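Side-chain contacts in membrane-bound lytic murein transglycosylase A (Burkholderia pseudomallei, PDB 6QK4), which probably cleaves the beta-1,4 bond between N-acetylmuramic acid and N-acetylglucosamine in peptidoglycan, leaving a 1,6-anhydro ring on the muramic acid residue: residues A[139-142]-A[143-147]; A[164-167]-A[168-171]; A[26-29]-A[30-34]; A[81-84]-A[85-89]. All coordinates share one frame; numbering follows the deposited sequence.

Contact 1 (A[139-142]-A[143-147]); sequences PARA and QLMRS
R146 folds back over the first turn of its helix and hands an N-H to the backbone of A142, one turn earlier. NH1 lies 3.0 Å from A142 O, and the bond is nearly straight, 167° at the hydrogen. The carbonyl oxygen sits at the edge of the guanidinium, in its plane, while the donor is tilted 25° from the plane of the carbonyl. The chain reaches this point stretched from CG to NE, with CG beside the backbone N (chi1 -67°), and CG and CD run close past the same oxygen. NH1 also pairs with D234, a salt bridge that ties this face of the helix to helix 229-234.

Beside it, the bent side chain of Q143 lays its amide along A142, with NE2 3.8 Å from A142 CB and much the same distance from A140 CB. P139, just before the N-cap, packs its ring on the turn: CB meets Q143 CB at 4.0 Å, and CG lies near L144 N. M145 sends CG past R141 O, 3.3 Å away, before its thioether end turns off. The long arm of R141 leaves in another direction, where NE and NH2 bind the backbone oxygens of N236 and R238.

A140 O takes two backbone donors: L144 N at 2.9 Å, almost in line with the carbonyl, and Q143 N from above the carbonyl plane. M145 N follows onto R141 O. This is the short helix 141-147 with its N-terminal cap, A140 at the N-cap position, in the MltA-specific insert domain.

Contact 2 (A[164-167]-A[168-171]); sequences AFFL and QVQG
V169 presses its CG2 methyl against two phenylalanines of the preceding turn, F165 through CE1 at 4.0 Å and F166 through CD1 at 4.2 Å, on helix 161-170. F166 and V169 run side by side in the same direction, whereas F165 comes across at a slant and places its CD1 over the centre of one face of the F166 ring. With CG anti to the backbone N (chi1 -176°), the F165 ring is carried to that face.

Beneath these side chains the backbone polar groups are paired in helical order. Q168 N binds A164 O at 3.0 Å with a 162° angle at the hydrogen; V169 N takes F165 O and Q170 N takes F166 O, both at 3.1 Å and somewhat more bent. The series closes with G171 N on L167 O at 2.8 Å, where the chain turns to positive phi and leaves the helix.

The buried amide of Q168 is satisfied at both ends from outside the helix: OE1 accepts from R141 NH2, and NE2 donates to V240 O. Its extended chain passes A164 O, with CG 3.6 Å from that oxygen.

The helix packs against several elements: F166 against M215 and I218 of helix 215-224, L167 against P109 and L111 of strand 101-114, and A164, with L167, against L125 of strand 123-126.

Contact 3 (A[26-29]-A[30-34]); sequences TPVA and WQQVP
A short 3-10 turn at residues 30-32 follows edge strand 25-27, and Q32 closes it by bonding back to A29 twice. Its side-chain OE1 accepts from A29 N at 2.9 Å with a nearly straight N-H, 170°, and its backbone N donates to A29 O at 2.8 Å from well above the carbonyl plane. One residue thus holds both the N-H and the C=O of another, fixing the start of the turn. The amide arrives there because the Q32 chain runs extended beyond CG, passing alongside V28, whose CB is 3.7 Å from OE1. V33 N adds a further backbone bond to W30 O.

The W30 indole is held by strand 87-92: NE1 donates to F87 O, and the ring meets that of W36. V28 pairs with P89 through the backbone and rests its side chain, like V33, on W342 of strand 336-346. Those two valines also meet each other, crossing at about a right angle, methyl to methyl: V28 CG2, wedged between its own backbone N and carbonyl carbon, stands 4.1 Å from V33 CG2.

Contact 4 (A[81-84]-A[85-89]); sequences TFFE and TYFTP
F82 and Y86 lie one turn apart on helix 76-86 with rings near parallel, 30° between planes, but slid so far that they barely overlap; their centroids are 5.1 Å apart. The closest touch is F82 CD1 to Y86 CD1 at 3.5 Å, and Y86 CB sits over one face of F82 toward its rim. F82 O lies at the edge of the Y86 ring, in its plane. F87 completes the aromatic cluster: its CE1 is 3.8 Å from F82 CE2, the planes inclined at 68°, while F83 runs alongside F87. A chi1 of 164° turns the F82 ring opposite its own N, to meet Y86 and F87.

On another side of the helix T85 grips T81 O twice, by OG1 at 2.7 Å and by N at 2.9 Å, the two donors coming from opposite faces of the carbonyl plane. Y86 N donates to F82 O; the bond from F87 N to F83 O is weak, as the chain passes into strand 87-92. A water donates to E84 O and F87 O.

Farther out, W61 meets F87 edge-to-face, A67 of helix 62-68 touches F82 and Y86, L48 touches F82 and F83, and E84 OE2 binds W36 NE1. Apolar ring contacts link buried F82, F83 and F87 with partly exposed Y86; the hydroxyl gives T81 O a second donor, and the water serves oxygens where the helix ends.

From the N terminus, contact 3 comes first, closing a short turn after strand 25-27, and contact 4 follows at the passage from helix 76-86 into strand 87-92. Their centres are about 11 Å apart; the neighbouring antiparallel strands 25-27 and 87-92 carry the turn and the helix end side by side. Contacts 1 and 2 come later, in the MltA-specific insert domain, over the short helix 141-147 and the end of helix 161-170, which touch each other. All four are local and in series; none nests or crosses. The pairs occupy opposite sides of the chain's centre, with contacts 1 and 3 about 57 Å apart between centres.

Contact 1 (A[139-142]-A[143-147])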
ATOM      1  N   PRO A 139      16.291 -22.689  12.506  1.00 46.27           N
ATOM      2  CA  PRO A 139      15.141 -23.093  13.312  1.00 47.36           C
ATOM      3  C   PRO A 139      14.074 -22.011  13.347  1.00 44.26           C
ATOM      4  O   PRO A 139      14.284 -20.871  12.944  1.00 40.65           O
ATOM      5  CB  PRO A 139      15.739 -23.306  14.702  1.00 49.20           C
ATOM      6  CG  PRO A 139      16.924 -22.375  14.736  1.00 48.47           C
ATOM      7  CD  PRO A 139      17.483 -22.429  13.331  1.00 47.88           C
ATOM      8  N   ALA A 140      12.916 -22.419  13.869  1.00 43.01           N
ATOM      9  CA  ALA A 140      11.799 -21.532  14.190  1.00 39.37           C
ATOM     10  C   ALA A 140      12.242 -20.302  14.989  1.00 39.12           C
ATOM     11  O   ALA A 140      13.192 -20.355  15.774  1.00 37.55           O
ATOM     12  CB  ALA A 140      10.765 -22.312  14.996  1.00 39.09           C
ATOM     13  N   ARG A 141      11.471 -19.208  14.831  1.00 34.56           N
ATOM     14  CA  ARG A 141      11.677 -17.951  15.559  1.00 31.04           C
ATOM     15  C   ARG A 141      12.036 -18.134  17.032  1.00 30.90           C
ATOM     16  O   ARG A 141      12.982 -17.520  17.545  1.00 31.68           O
ATOM     17  CB  ARG A 141      10.394 -17.082  15.399  1.00 31.98           C
ATOM     18  CG  ARG A 141      10.130 -15.993  16.504  1.00 30.33           C
ATOM     19  CD  ARG A 141       8.721 -15.287  16.398  1.00 25.74           C
ATOM     20  NE  ARG A 141       8.389 -14.882  14.975  1.00 31.01           N
ATOM     21  CZ  ARG A 141       8.564 -13.647  14.463  1.00 37.02           C
ATOM     22  NH1 ARG A 141       9.021 -12.662  15.234  1.00 36.89           N
ATOM     23  NH2 ARG A 141       8.284 -13.386  13.180  1.00 40.26           N
ATOM     24  N   ALA A 142      11.314 -19.008  17.726  1.00 29.60           N
ATOM     25  CA  ALA A 142      11.477 -19.058  19.164  1.00 31.85           C
ATOM     26  C   ALA A 142      12.862 -19.557  19.530  1.00 33.63           C
ATOM     27  O   ALA A 142      13.436 -19.094  20.518  1.00 32.95           O
ATOM     28  CB  ALA A 142      10.397 -19.945  19.773  1.00 34.96           C
ATOM     29  N   GLN A 143      13.422 -20.458  18.719  1.00 33.33           N
ATOM     30  CA  GLN A 143      14.740 -21.012  19.019  1.00 35.64           C
ATOM     31  C   GLN A 143      15.830 -20.148  18.416  1.00 36.99           C
ATOM     32  O   GLN A 143      16.892 -19.995  19.017  1.00 37.73           O
ATOM     33  CB  GLN A 143      14.854 -22.441  18.501  1.00 37.22           C
ATOM     34  CG  GLN A 143      14.180 -23.482  19.450  1.00 41.20           C
ATOM     35  CD  GLN A 143      12.687 -23.254  19.654  1.00 39.87           C
ATOM     36  OE1 GLN A 143      12.212 -23.114  20.799  1.00 37.70           O
ATOM     37  NE2 GLN A 143      11.924 -23.261  18.555  1.00 40.02           N
ATOM     38  N   LEU A 144      15.564 -19.572  17.237  1.00 36.59           N
ATOM     39  CA  LEU A 144      16.478 -18.601  16.662  1.00 36.81           C
ATOM     40  C   LEU A 144      16.769 -17.473  17.651  1.00 38.38           C
ATOM     41  O   LEU A 144      17.936 -17.108  17.875  1.00 34.69           O
ATOM     42  CB  LEU A 144      15.863 -18.056  15.366  1.00 35.25           C
ATOM     43  CG  LEU A 144      16.714 -17.225  14.454  1.00 45.68           C
ATOM     44  CD1 LEU A 144      17.906 -18.011  14.019  1.00 48.09           C
ATOM     45  CD2 LEU A 144      15.815 -16.891  13.266  1.00 47.11           C
ATOM     46  N   MET A 145      15.711 -16.916  18.264  1.00 38.52           N
ATOM     47  CA  MET A 145      15.887 -15.836  19.223  1.00 36.57           C
ATOM     48  C   MET A 145      16.603 -16.287  20.488  1.00 40.75           C
ATOM     49  O   MET A 145      17.173 -15.440  21.177  1.00 42.47           O
ATOM     50  CB  MET A 145      14.543 -15.201  19.604  1.00 37.84           C
ATOM     51  CG  MET A 145      13.799 -14.461  18.437  1.00 44.09           C
ATOM     52  SD  MET A 145      14.600 -12.885  18.162  1.00 49.82           S
ATOM     53  CE  MET A 145      14.641 -12.205  19.823  1.00 51.65           C
ATOM     54  N   ARG A 146      16.601 -17.596  20.802  1.00 31.54           N
ATOM     55  CA  ARG A 146      17.189 -18.080  22.034  1.00 33.81           C
ATOM     56  C   ARG A 146      18.579 -18.650  21.851  1.00 38.07           C
ATOM     57  O   ARG A 146      19.312 -18.786  22.837  1.00 41.73           O
ATOM     58  CB  ARG A 146      16.273 -19.149  22.662  1.00 34.84           C
ATOM     59  CG  ARG A 146      14.945 -18.550  23.149  1.00 36.66           C
ATOM     60  CD  ARG A 146      13.925 -19.535  23.679  1.00 32.93           C
ATOM     61  NE  ARG A 146      12.912 -18.884  24.518  1.00 30.66           N
ATOM     62  CZ  ARG A 146      11.870 -18.193  24.025  1.00 30.79           C
ATOM     63  NH1 ARG A 146      11.659 -18.099  22.695  1.00 32.10           N
ATOM     64  NH2 ARG A 146      11.008 -17.646  24.881  1.00 34.18           N
ATOM     65  N   SER A 147      18.948 -19.004  20.629  1.00 37.70           N
ATOM     66  CA  SER A 147      20.255 -19.634  20.375  1.00 43.72           C
ATOM     67  C   SER A 147      21.451 -18.699  20.623  1.00 44.12           C
ATOM     68  O   SER A 147      22.565 -19.183  20.871  1.00 47.38           O
ATOM     69  CB  SER A 147      20.292 -20.153  18.928  1.00 41.91           C
ATOM     70  OG  SER A 147      20.328 -19.070  18.011  1.00 39.94           O
TER

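Contact 2 (A[164-167]-A[168-171])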
ATOM      1  N   ALA A 164       7.158  -4.476  14.870  1.00 30.66           N
ATOM      2  CA  ALA A 164       8.281  -5.204  14.286  1.00 30.26           C
ATOM      3  C   ALA A 164       7.803  -6.482  13.604  1.00 31.50           C
ATOM      4  O   ALA A 164       8.232  -6.815  12.496  1.00 30.79           O
ATOM      5  CB  ALA A 164       9.304  -5.551  15.390  1.00 30.79           C
ATOM      6  N   PHE A 165       6.920  -7.208  14.275  1.00 27.28           N
ATOM      7  CA  PHE A 165       6.341  -8.424  13.731  1.00 31.31           C
ATOM      8  C   PHE A 165       5.639  -8.160  12.414  1.00 29.25           C
ATOM      9  O   PHE A 165       5.791  -8.924  11.457  1.00 30.85           O
ATOM     10  CB  PHE A 165       5.359  -8.983  14.749  1.00 34.09           C
ATOM     11  CG  PHE A 165       4.754 -10.282  14.368  1.00 34.40           C
ATOM     12  CD1 PHE A 165       3.598 -10.327  13.568  1.00 33.22           C
ATOM     13  CD2 PHE A 165       5.322 -11.486  14.838  1.00 37.31           C
ATOM     14  CE1 PHE A 165       2.996 -11.556  13.232  1.00 34.13           C
ATOM     15  CE2 PHE A 165       4.712 -12.739  14.527  1.00 36.91           C
ATOM     16  CZ  PHE A 165       3.560 -12.761  13.735  1.00 34.67           C
ATOM     17  N   PHE A 166       4.817  -7.113  12.352  1.00 27.67           N
ATOM     18  CA  PHE A 166       4.113  -6.858  11.087  1.00 25.77           C
ATOM     19  C   PHE A 166       4.983  -6.232  10.027  1.00 26.83           C
ATOM     20  O   PHE A 166       4.681  -6.385   8.840  1.00 29.38           O
ATOM     21  CB  PHE A 166       2.858  -6.018  11.347  1.00 26.33           C
ATOM     22  CG  PHE A 166       1.764  -6.856  11.965  1.00 31.87           C
ATOM     23  CD1 PHE A 166       1.191  -7.897  11.235  1.00 35.96           C
ATOM     24  CD2 PHE A 166       1.398  -6.698  13.281  1.00 28.58           C
ATOM     25  CE1 PHE A 166       0.245  -8.716  11.801  1.00 35.72           C
ATOM     26  CE2 PHE A 166       0.431  -7.505  13.850  1.00 30.71           C
ATOM     27  CZ  PHE A 166      -0.140  -8.519  13.124  1.00 36.02           C
ATOM     28  N   LEU A 167       6.100  -5.607  10.411  1.00 25.62           N
ATOM     29  CA  LEU A 167       7.060  -5.213   9.397  1.00 25.85           C
ATOM     30  C   LEU A 167       7.679  -6.446   8.764  1.00 27.39           C
ATOM     31  O   LEU A 167       7.906  -6.474   7.550  1.00 28.49           O
ATOM     32  CB  LEU A 167       8.130  -4.310  10.018  1.00 27.95           C
ATOM     33  CG  LEU A 167       9.359  -3.975   9.203  1.00 26.32           C
ATOM     34  CD1 LEU A 167       8.900  -3.027   8.110  1.00 25.32           C
ATOM     35  CD2 LEU A 167      10.370  -3.263  10.023  1.00 28.69           C
ATOM     36  N   GLN A 168       7.974  -7.476   9.583  1.00 27.15           N
ATOM     37  CA  GLN A 168       8.421  -8.749   9.024  1.00 28.48           C
ATOM     38  C   GLN A 168       7.406  -9.348   8.059  1.00 29.70           C
ATOM     39  O   GLN A 168       7.797  -9.902   7.035  1.00 32.18           O
ATOM     40  CB  GLN A 168       8.717  -9.755  10.131  1.00 27.88           C
ATOM     41  CG  GLN A 168      10.006  -9.493  10.823  1.00 29.29           C
ATOM     42  CD  GLN A 168      10.178 -10.407  12.013  1.00 29.94           C
ATOM     43  OE1 GLN A 168       9.288 -10.549  12.845  1.00 32.11           O
ATOM     44  NE2 GLN A 168      11.349 -10.995  12.112  1.00 29.81           N
ATOM     45  N   VAL A 169       6.117  -9.291   8.389  1.00 28.92           N
ATOM     46  CA  VAL A 169       5.098  -9.828   7.483  1.00 30.63           C
ATOM     47  C   VAL A 169       5.156  -9.096   6.138  1.00 34.30           C
ATOM     48  O   VAL A 169       5.095  -9.720   5.075  1.00 34.48           O
ATOM     49  CB  VAL A 169       3.699  -9.764   8.122  1.00 34.04           C
ATOM     50  CG1 VAL A 169       2.653 -10.122   7.105  1.00 35.34           C
ATOM     51  CG2 VAL A 169       3.590 -10.719   9.333  1.00 31.92           C
ATOM     52  N   GLN A 170       5.356  -7.771   6.158  1.00 30.20           N
ATOM     53  CA  GLN A 170       5.402  -7.031   4.911  1.00 30.42           C
ATOM     54  C   GLN A 170       6.724  -7.248   4.168  1.00 33.44           C
ATOM     55  O   GLN A 170       6.745  -7.312   2.940  1.00 33.20           O
ATOM     56  CB  GLN A 170       5.154  -5.546   5.201  1.00 29.27           C
ATOM     57  CG  GLN A 170       5.402  -4.658   3.968  1.00 34.10           C
ATOM     58  CD  GLN A 170       4.104  -4.275   3.271  1.00 33.73           C
ATOM     59  OE1 GLN A 170       3.025  -4.855   3.537  1.00 32.68           O
ATOM     60  NE2 GLN A 170       4.196  -3.268   2.394  1.00 33.99           N
ATOM     61  N   GLY A 171       7.849  -7.399   4.886  1.00 26.93           N
ATOM     62  CA  GLY A 171       9.143  -7.549   4.264  1.00 29.61           C
ATOM     63  C   GLY A 171       9.941  -6.265   4.124  1.00 29.87           C
ATOM     64  O   GLY A 171      11.158  -6.331   3.902  1.00 30.90           O
TER

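Contact 3 (A[26-29]-A[30-34])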
ATOM      1  N   THR A  26     -13.681   2.286 -24.166  1.00 22.45           N
ATOM      2  CA  THR A  26     -14.845   2.956 -24.760  1.00 23.67           C
ATOM      3  C   THR A  26     -14.863   4.391 -24.270  1.00 25.30           C
ATOM      4  O   THR A  26     -15.107   4.631 -23.068  1.00 25.04           O
ATOM      5  CB  THR A  26     -16.156   2.278 -24.366  1.00 26.21           C
ATOM      6  OG1 THR A  26     -16.098   0.877 -24.648  1.00 29.13           O
ATOM      7  CG2 THR A  26     -17.318   2.939 -25.182  1.00 26.69           C
ATOM      8  N   PRO A  27     -14.654   5.394 -25.130  1.00 23.94           N
ATOM      9  CA  PRO A  27     -14.769   6.787 -24.664  1.00 22.09           C
ATOM     10  C   PRO A  27     -16.175   7.125 -24.197  1.00 26.63           C
ATOM     11  O   PRO A  27     -17.178   6.737 -24.816  1.00 26.73           O
ATOM     12  CB  PRO A  27     -14.405   7.616 -25.915  1.00 26.59           C
ATOM     13  CG  PRO A  27     -14.857   6.689 -27.092  1.00 28.44           C
ATOM     14  CD  PRO A  27     -14.486   5.272 -26.610  1.00 25.64           C
ATOM     15  N   VAL A  28     -16.256   7.865 -23.100  1.00 23.74           N
ATOM     16  CA  VAL A  28     -17.544   8.302 -22.563  1.00 21.25           C
ATOM     17  C   VAL A  28     -17.429   9.776 -22.176  1.00 22.78           C
ATOM     18  O   VAL A  28     -16.350  10.350 -22.127  1.00 24.34           O
ATOM     19  CB  VAL A  28     -18.000   7.450 -21.371  1.00 23.61           C
ATOM     20  CG1 VAL A  28     -18.077   5.969 -21.725  1.00 25.32           C
ATOM     21  CG2 VAL A  28     -16.992   7.647 -20.191  1.00 23.92           C
ATOM     22  N   ALA A  29     -18.591  10.424 -21.954  1.00 29.30           N
ATOM     23  CA  ALA A  29     -18.538  11.786 -21.464  1.00 27.30           C
ATOM     24  C   ALA A  29     -18.240  11.775 -19.965  1.00 25.16           C
ATOM     25  O   ALA A  29     -18.513  10.793 -19.271  1.00 23.90           O
ATOM     26  CB  ALA A  29     -19.891  12.499 -21.684  1.00 29.06           C
ATOM     27  N   TRP A  30     -17.697  12.878 -19.453  1.00 24.50           N
ATOM     28  CA  TRP A  30     -17.507  12.935 -18.013  1.00 26.44           C
ATOM     29  C   TRP A  30     -18.831  12.737 -17.262  1.00 24.65           C
ATOM     30  O   TRP A  30     -18.857  12.179 -16.181  1.00 25.36           O
ATOM     31  CB  TRP A  30     -16.816  14.253 -17.623  1.00 27.46           C
ATOM     32  CG  TRP A  30     -15.343  14.194 -17.880  1.00 27.50           C
ATOM     33  CD1 TRP A  30     -14.645  14.729 -18.920  1.00 27.43           C
ATOM     34  CD2 TRP A  30     -14.392  13.503 -17.063  1.00 26.30           C
ATOM     35  NE1 TRP A  30     -13.291  14.441 -18.774  1.00 28.79           N
ATOM     36  CE2 TRP A  30     -13.123  13.693 -17.639  1.00 25.19           C
ATOM     37  CE3 TRP A  30     -14.492  12.781 -15.882  1.00 25.89           C
ATOM     38  CZ2 TRP A  30     -11.949  13.139 -17.088  1.00 25.78           C
ATOM     39  CZ3 TRP A  30     -13.324  12.216 -15.339  1.00 24.58           C
ATOM     40  CH2 TRP A  30     -12.076  12.427 -15.941  1.00 27.00           C
ATOM     41  N   GLN A  31     -19.954  13.173 -17.852  1.00 26.25           N
ATOM     42  CA  GLN A  31     -21.252  12.976 -17.237  1.00 26.11           C
ATOM     43  C   GLN A  31     -21.637  11.499 -17.142  1.00 27.69           C
ATOM     44  O   GLN A  31     -22.575  11.153 -16.412  1.00 28.81           O
ATOM     45  CB  GLN A  31     -22.297  13.763 -18.087  1.00 32.35           C
ATOM     46  CG  GLN A  31     -23.776  13.716 -17.602  1.00 37.02           C
ATOM     47  CD  GLN A  31     -24.600  12.485 -18.140  1.00 41.98           C
ATOM     48  OE1 GLN A  31     -24.138  11.742 -19.025  1.00 40.31           O
ATOM     49  NE2 GLN A  31     -25.824  12.286 -17.600  1.00 39.40           N
ATOM     50  N   GLN A  32     -20.940  10.606 -17.866  1.00 25.74           N
ATOM     51  CA  GLN A  32     -21.180   9.176 -17.766  1.00 24.56           C
ATOM     52  C   GLN A  32     -20.239   8.467 -16.805  1.00 26.37           C
ATOM     53  O   GLN A  32     -20.410   7.250 -16.604  1.00 28.36           O
ATOM     54  CB  GLN A  32     -21.075   8.497 -19.125  1.00 24.21           C
ATOM     55  CG  GLN A  32     -22.202   9.016 -20.044  1.00 27.40           C
ATOM     56  CD  GLN A  32     -22.013   8.581 -21.406  1.00 27.72           C
ATOM     57  OE1 GLN A  32     -21.203   9.142 -22.138  1.00 28.67           O
ATOM     58  NE2 GLN A  32     -22.773   7.546 -21.810  1.00 34.79           N
ATOM     59  N   VAL A  33     -19.334   9.197 -16.144  1.00 21.03           N
ATOM     60  CA  VAL A  33     -18.532   8.520 -15.097  1.00 21.56           C
ATOM     61  C   VAL A  33     -19.297   8.600 -13.782  1.00 24.28           C
ATOM     62  O   VAL A  33     -19.378   9.667 -13.157  1.00 24.92           O
ATOM     63  CB  VAL A  33     -17.136   9.152 -15.017  1.00 22.92           C
ATOM     64  CG1 VAL A  33     -16.228   8.496 -13.869  1.00 25.05           C
ATOM     65  CG2 VAL A  33     -16.457   9.093 -16.367  1.00 25.39           C
ATOM     66  N   PRO A  34     -19.896   7.496 -13.331  1.00 26.07           N
ATOM     67  CA  PRO A  34     -20.668   7.521 -12.103  1.00 35.49           C
ATOM     68  C   PRO A  34     -19.655   7.526 -10.974  1.00 37.38           C
ATOM     69  O   PRO A  34     -18.707   6.720 -10.915  1.00 51.01           O
ATOM     70  CB  PRO A  34     -21.487   6.227 -12.164  1.00 37.39           C
ATOM     71  CG  PRO A  34     -20.656   5.313 -13.002  1.00 40.60           C
ATOM     72  CD  PRO A  34     -19.807   6.151 -13.923  1.00 37.94           C
TER

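Contact 4 (A[81-84]-A[85-89])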
ATOM      1  N   THR A  81     -12.195  21.147 -13.299  1.00 27.32           N
ATOM      2  CA  THR A  81     -12.275  21.717 -14.655  1.00 25.26           C
ATOM      3  C   THR A  81     -11.085  21.310 -15.509  1.00 23.41           C
ATOM      4  O   THR A  81     -11.214  20.955 -16.703  1.00 25.02           O
ATOM      5  CB  THR A  81     -12.389  23.224 -14.529  1.00 24.02           C
ATOM      6  OG1 THR A  81     -13.629  23.456 -13.894  1.00 28.59           O
ATOM      7  CG2 THR A  81     -12.344  23.879 -15.911  1.00 24.58           C
ATOM      8  N   PHE A  82      -9.906  21.286 -14.901  1.00 22.86           N
ATOM      9  CA  PHE A  82      -8.735  20.840 -15.624  1.00 24.95           C
ATOM     10  C   PHE A  82      -8.908  19.416 -16.138  1.00 23.31           C
ATOM     11  O   PHE A  82      -8.546  19.117 -17.268  1.00 23.29           O
ATOM     12  CB  PHE A  82      -7.504  20.939 -14.695  1.00 20.82           C
ATOM     13  CG  PHE A  82      -6.325  20.177 -15.177  1.00 22.51           C
ATOM     14  CD1 PHE A  82      -5.487  20.757 -16.079  1.00 22.65           C
ATOM     15  CD2 PHE A  82      -6.026  18.899 -14.690  1.00 23.76           C
ATOM     16  CE1 PHE A  82      -4.361  20.132 -16.570  1.00 22.34           C
ATOM     17  CE2 PHE A  82      -4.891  18.240 -15.185  1.00 22.90           C
ATOM     18  CZ  PHE A  82      -4.033  18.859 -16.116  1.00 21.84           C
ATOM     19  N   PHE A  83      -9.279  18.469 -15.260  1.00 23.04           N
ATOM     20  CA  PHE A  83      -9.348  17.085 -15.728  1.00 19.70           C
ATOM     21  C   PHE A  83     -10.412  16.942 -16.833  1.00 22.15           C
ATOM     22  O   PHE A  83     -10.211  16.215 -17.808  1.00 23.16           O
ATOM     23  CB  PHE A  83      -9.643  16.151 -14.535  1.00 21.69           C
ATOM     24  CG  PHE A  83      -8.472  15.963 -13.642  1.00 23.60           C
ATOM     25  CD1 PHE A  83      -7.362  15.277 -14.126  1.00 26.70           C
ATOM     26  CD2 PHE A  83      -8.457  16.432 -12.342  1.00 22.17           C
ATOM     27  CE1 PHE A  83      -6.224  15.041 -13.295  1.00 25.99           C
ATOM     28  CE2 PHE A  83      -7.332  16.195 -11.507  1.00 24.04           C
ATOM     29  CZ  PHE A  83      -6.238  15.517 -11.999  1.00 24.08           C
ATOM     30  N   GLU A  84     -11.521  17.683 -16.703  1.00 23.05           N
ATOM     31  CA  GLU A  84     -12.626  17.578 -17.664  1.00 24.87           C
ATOM     32  C   GLU A  84     -12.230  18.178 -18.997  1.00 28.77           C
ATOM     33  O   GLU A  84     -12.690  17.724 -20.046  1.00 31.00           O
ATOM     34  CB  GLU A  84     -13.887  18.260 -17.104  1.00 23.81           C
ATOM     35  CG  GLU A  84     -14.548  17.471 -15.936  1.00 24.22           C
ATOM     36  CD  GLU A  84     -15.766  18.148 -15.446  1.00 27.00           C
ATOM     37  OE1 GLU A  84     -16.109  19.207 -16.062  1.00 32.20           O
ATOM     38  OE2 GLU A  84     -16.382  17.721 -14.467  1.00 25.82           O
ATOM     39  N   THR A  85     -11.308  19.146 -18.981  1.00 26.65           N
ATOM     40  CA  THR A  85     -10.872  19.896 -20.149  1.00 25.30           C
ATOM     41  C   THR A  85      -9.714  19.221 -20.873  1.00 26.82           C
ATOM     42  O   THR A  85      -9.657  19.251 -22.108  1.00 27.63           O
ATOM     43  CB  THR A  85     -10.438  21.321 -19.713  1.00 22.77           C
ATOM     44  OG1 THR A  85     -11.561  22.040 -19.197  1.00 31.35           O
ATOM     45  CG2 THR A  85      -9.800  22.128 -20.848  1.00 32.84           C
ATOM     46  N   TYR A  86      -8.753  18.630 -20.136  1.00 24.38           N
ATOM     47  CA  TYR A  86      -7.546  18.126 -20.765  1.00 22.12           C
ATOM     48  C   TYR A  86      -7.561  16.631 -21.026  1.00 22.08           C
ATOM     49  O   TYR A  86      -6.663  16.144 -21.727  1.00 24.87           O
ATOM     50  CB  TYR A  86      -6.319  18.506 -19.927  1.00 24.39           C
ATOM     51  CG  TYR A  86      -5.961  19.956 -20.141  1.00 25.05           C
ATOM     52  CD1 TYR A  86      -6.558  20.966 -19.384  1.00 28.81           C
ATOM     53  CD2 TYR A  86      -4.999  20.312 -21.089  1.00 28.43           C
ATOM     54  CE1 TYR A  86      -6.210  22.351 -19.601  1.00 30.25           C
ATOM     55  CE2 TYR A  86      -4.670  21.659 -21.301  1.00 34.28           C
ATOM     56  CZ  TYR A  86      -5.287  22.655 -20.545  1.00 36.18           C
ATOM     57  OH  TYR A  86      -4.969  23.997 -20.729  1.00 39.08           O
ATOM     58  N   PHE A  87      -8.561  15.894 -20.499  1.00 21.01           N
ATOM     59  CA  PHE A  87      -8.549  14.445 -20.619  1.00 18.46           C
ATOM     60  C   PHE A  87      -9.911  13.956 -21.034  1.00 21.66           C
ATOM     61  O   PHE A  87     -10.933  14.588 -20.739  1.00 27.04           O
ATOM     62  CB  PHE A  87      -8.181  13.730 -19.241  1.00 21.50           C
ATOM     63  CG  PHE A  87      -6.769  13.998 -18.799  1.00 21.17           C
ATOM     64  CD1 PHE A  87      -6.465  15.152 -18.091  1.00 21.15           C
ATOM     65  CD2 PHE A  87      -5.774  13.087 -19.099  1.00 19.54           C
ATOM     66  CE1 PHE A  87      -5.109  15.464 -17.720  1.00 21.15           C
ATOM     67  CE2 PHE A  87      -4.408  13.344 -18.759  1.00 23.24           C
ATOM     68  CZ  PHE A  87      -4.085  14.562 -18.018  1.00 22.39           C
ATOM     69  N   THR A  88      -9.916  12.816 -21.709  1.00 22.92           N
ATOM     70  CA  THR A  88     -11.126  12.070 -21.978  1.00 24.47           C
ATOM     71  C   THR A  88     -11.132  10.769 -21.181  1.00 20.71           C
ATOM     72  O   THR A  88     -10.136  10.032 -21.225  1.00 21.87           O
ATOM     73  CB  THR A  88     -11.221  11.757 -23.488  1.00 27.68           C
ATOM     74  OG1 THR A  88     -11.344  13.009 -24.203  1.00 27.73           O
ATOM     75  CG2 THR A  88     -12.506  10.956 -23.795  1.00 27.58           C
ATOM     76  N   PRO A  89     -12.228  10.423 -20.523  1.00 22.58           N
ATOM     77  CA  PRO A  89     -12.282   9.124 -19.843  1.00 22.89           C
ATOM     78  C   PRO A  89     -12.764   7.990 -20.747  1.00 24.79           C
ATOM     79  O   PRO A  89     -13.676   8.151 -21.556  1.00 24.16           O
ATOM     80  CB  PRO A  89     -13.277   9.400 -18.700  1.00 23.78           C
ATOM     81  CG  PRO A  89     -14.323  10.405 -19.358  1.00 21.81           C
ATOM     82  CD  PRO A  89     -13.487  11.190 -20.396  1.00 21.58           C
TER
HETATM   83  O   HOH W   1     -12.324  16.571 -22.460  1.00 34.46           O